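Local structure of lactate dehydrogenase, adjacent gene encodes predicted malate dehydrogenase (4ND2) at residues Thr49-Met52 against Val53-Ser57. The protein probably interconverts (S)-lactate and pyruvate with NAD(+)/NADH as cofactor, as an L-lactate dehydrogenase of the LDH/MDH superfamily. Numbering follows the deposited sequence.
Sequences THSM and VMFGS
M52 meets F55 and S57 on one flank of the last helical turn. Its CE methyl comes up to the rim of the F55 ring, in the plane of the ring, 3.9 Å from CD2 of F55. The M52 chain bends at both chi2 (-60°) and chi3 (95°), which folds the methyl back to the ring and leaves SD of M52 3.7 Å from OG of S57. S51, one turn before F55, reaches the same ring: OG of S51 is 3.5 Å from CE2 of F55, with the S51 CB also close to that carbon. The backbone amide of F55 donates to the carbonyl O of S51 (3.1 Å), an i to i+4 bond. N of S57 donates to O of M52 at 2.9 Å, 33° out of the carbonyl plane, a bond from five residues on that closes the helix end. With the weak bond from the G56 amide to the V53 carbonyl, this is a Schellman motif; G56, with positive phi, is its C-prime residue and ends helix 40-55, the crossover helix between strands 30-34 and 61-64 of the Rossmann-type NAD-binding domain. One turn up, a water takes the place of the direct i to i+4 bond between T49 and V53: it donates to O of T49 (2.7 Å) and accepts from N of V53 (3.1 Å), while T49 O also accepts from M52 N. On another flank M54 stretches out beyond CG, and its CE packs 3.8 Å from O of H50. Farther out, OG of S51 is hydrogen-bonded to I48 O, while OG of S57 is tied to G24 O and S59 N. Helix 14-26 adds Y21 against S51 and K25 against F55. A second subunit packs its R153 on H50, its S152 on V53 and M54, and its A238 on F55.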
ATOM      1  N   THR A  49     -14.557  -4.627  11.808  1.00 18.57           N
ATOM      2  CA  THR A  49     -14.209  -6.025  11.557  1.00 18.57           C
ATOM      3  C   THR A  49     -14.714  -6.488  10.190  1.00 18.47           C
ATOM      4  O   THR A  49     -13.979  -7.141   9.451  1.00 18.47           O
ATOM      5  CB  THR A  49     -14.747  -6.957  12.666  1.00 18.58           C
ATOM      6  OG1 THR A  49     -14.046  -6.693  13.887  1.00 18.87           O
ATOM      7  CG2 THR A  49     -14.559  -8.431  12.300  1.00 18.70           C
ATOM      8  N   HIS A  50     -15.949  -6.132   9.848  1.00 18.45           N
ATOM      9  CA  HIS A  50     -16.523  -6.503   8.548  1.00 18.64           C
ATOM     10  C   HIS A  50     -15.739  -5.923   7.368  1.00 18.44           C
ATOM     11  O   HIS A  50     -15.720  -6.512   6.287  1.00 18.46           O
ATOM     12  CB  HIS A  50     -17.986  -6.058   8.436  1.00 18.90           C
ATOM     13  CG  HIS A  50     -18.880  -6.630   9.492  1.00 19.28           C
ATOM     14  ND1 HIS A  50     -20.059  -6.027   9.871  1.00 19.60           N
ATOM     15  CD2 HIS A  50     -18.761  -7.739  10.260  1.00 19.46           C
ATOM     16  CE1 HIS A  50     -20.634  -6.746  10.820  1.00 19.60           C
ATOM     17  NE2 HIS A  50     -19.866  -7.788  11.075  1.00 19.70           N
ATOM     18  N   SER A  51     -15.114  -4.764   7.575  1.00 18.22           N
ATOM     19  CA  SER A  51     -14.332  -4.103   6.528  1.00 18.04           C
ATOM     20  C   SER A  51     -12.954  -4.733   6.304  1.00 17.85           C
ATOM     21  O   SER A  51     -12.351  -4.522   5.255  1.00 18.04           O
ATOM     22  CB  SER A  51     -14.163  -2.607   6.843  1.00 17.84           C
ATOM     23  OG  SER A  51     -13.202  -2.386   7.867  1.00 17.60           O
ATOM     24  N   MET A  52     -12.459  -5.500   7.276  1.00 18.03           N
ATOM     25  CA  MET A  52     -11.093  -6.036   7.208  1.00 18.09           C
ATOM     26  C   MET A  52     -10.863  -6.924   5.988  1.00 18.17           C
ATOM     27  O   MET A  52      -9.841  -6.789   5.307  1.00 18.05           O
ATOM     28  CB  MET A  52     -10.727  -6.793   8.494  1.00 18.21           C
ATOM     29  CG  MET A  52     -10.532  -5.915   9.725  1.00 18.18           C
ATOM     30  SD  MET A  52      -9.225  -4.671   9.572  1.00 18.25           S
ATOM     31  CE  MET A  52     -10.170  -3.240   9.057  1.00 18.12           C
ATOM     32  N   VAL A  53     -11.810  -7.815   5.700  1.00 17.97           N
ATOM     33  CA  VAL A  53     -11.718  -8.664   4.507  1.00 17.93           C
ATOM     34  C   VAL A  53     -11.709  -7.832   3.217  1.00 18.07           C
ATOM     35  O   VAL A  53     -11.048  -8.201   2.245  1.00 18.04           O
ATOM     36  CB  VAL A  53     -12.838  -9.734   4.463  1.00 17.99           C
ATOM     37  CG1 VAL A  53     -14.210  -9.099   4.266  1.00 17.94           C
ATOM     38  CG2 VAL A  53     -12.559 -10.760   3.371  1.00 18.04           C
ATOM     39  N   MET A  54     -12.415  -6.703   3.219  1.00 18.17           N
ATOM     40  CA  MET A  54     -12.456  -5.818   2.050  1.00 18.52           C
ATOM     41  C   MET A  54     -11.085  -5.181   1.799  1.00 18.53           C
ATOM     42  O   MET A  54     -10.674  -5.011   0.651  1.00 18.10           O
ATOM     43  CB  MET A  54     -13.504  -4.715   2.228  1.00 18.91           C
ATOM     44  CG  MET A  54     -14.913  -5.201   2.547  1.00 19.10           C
ATOM     45  SD  MET A  54     -15.993  -3.815   2.943  1.00 19.51           S
ATOM     46  CE  MET A  54     -17.492  -4.677   3.421  1.00 19.55           C
ATOM     47  N   PHE A  55     -10.391  -4.835   2.882  1.00 18.77           N
ATOM     48  CA  PHE A  55      -9.047  -4.255   2.811  1.00 18.89           C
ATOM     49  C   PHE A  55      -7.941  -5.304   2.696  1.00 19.04           C
ATOM     50  O   PHE A  55      -6.770  -4.953   2.534  1.00 19.19           O
ATOM     51  CB  PHE A  55      -8.771  -3.406   4.057  1.00 18.74           C
ATOM     52  CG  PHE A  55      -9.662  -2.202   4.199  1.00 18.82           C
ATOM     53  CD1 PHE A  55      -9.872  -1.334   3.133  1.00 18.83           C
ATOM     54  CD2 PHE A  55     -10.251  -1.905   5.422  1.00 18.96           C
ATOM     55  CE1 PHE A  55     -10.675  -0.216   3.277  1.00 18.97           C
ATOM     56  CE2 PHE A  55     -11.055  -0.788   5.570  1.00 18.90           C
ATOM     57  CZ  PHE A  55     -11.266   0.058   4.497  1.00 18.98           C
ATOM     58  N   GLY A  56      -8.299  -6.582   2.803  1.00 19.02           N
ATOM     59  CA  GLY A  56      -7.324  -7.664   2.794  1.00 18.99           C
ATOM     60  C   GLY A  56      -6.452  -7.699   4.040  1.00 19.21           C
ATOM     61  O   GLY A  56      -5.308  -8.151   3.981  1.00 19.59           O
ATOM     62  N   SER A  57      -6.988  -7.224   5.163  1.00 18.70           N
ATOM     63  CA  SER A  57      -6.261  -7.194   6.434  1.00 18.42           C
ATOM     64  C   SER A  57      -6.744  -8.309   7.352  1.00 18.45           C
ATOM     65  O   SER A  57      -7.922  -8.647   7.341  1.00 18.25           O
ATOM     66  CB  SER A  57      -6.478  -5.848   7.128  1.00 18.40           C
ATOM     67  OG  SER A  57      -5.925  -5.839   8.434  1.00 18.07           O
TER
HETATM   68  O   HOH W   1     -13.559  -9.251   7.848  1.00 17.55           O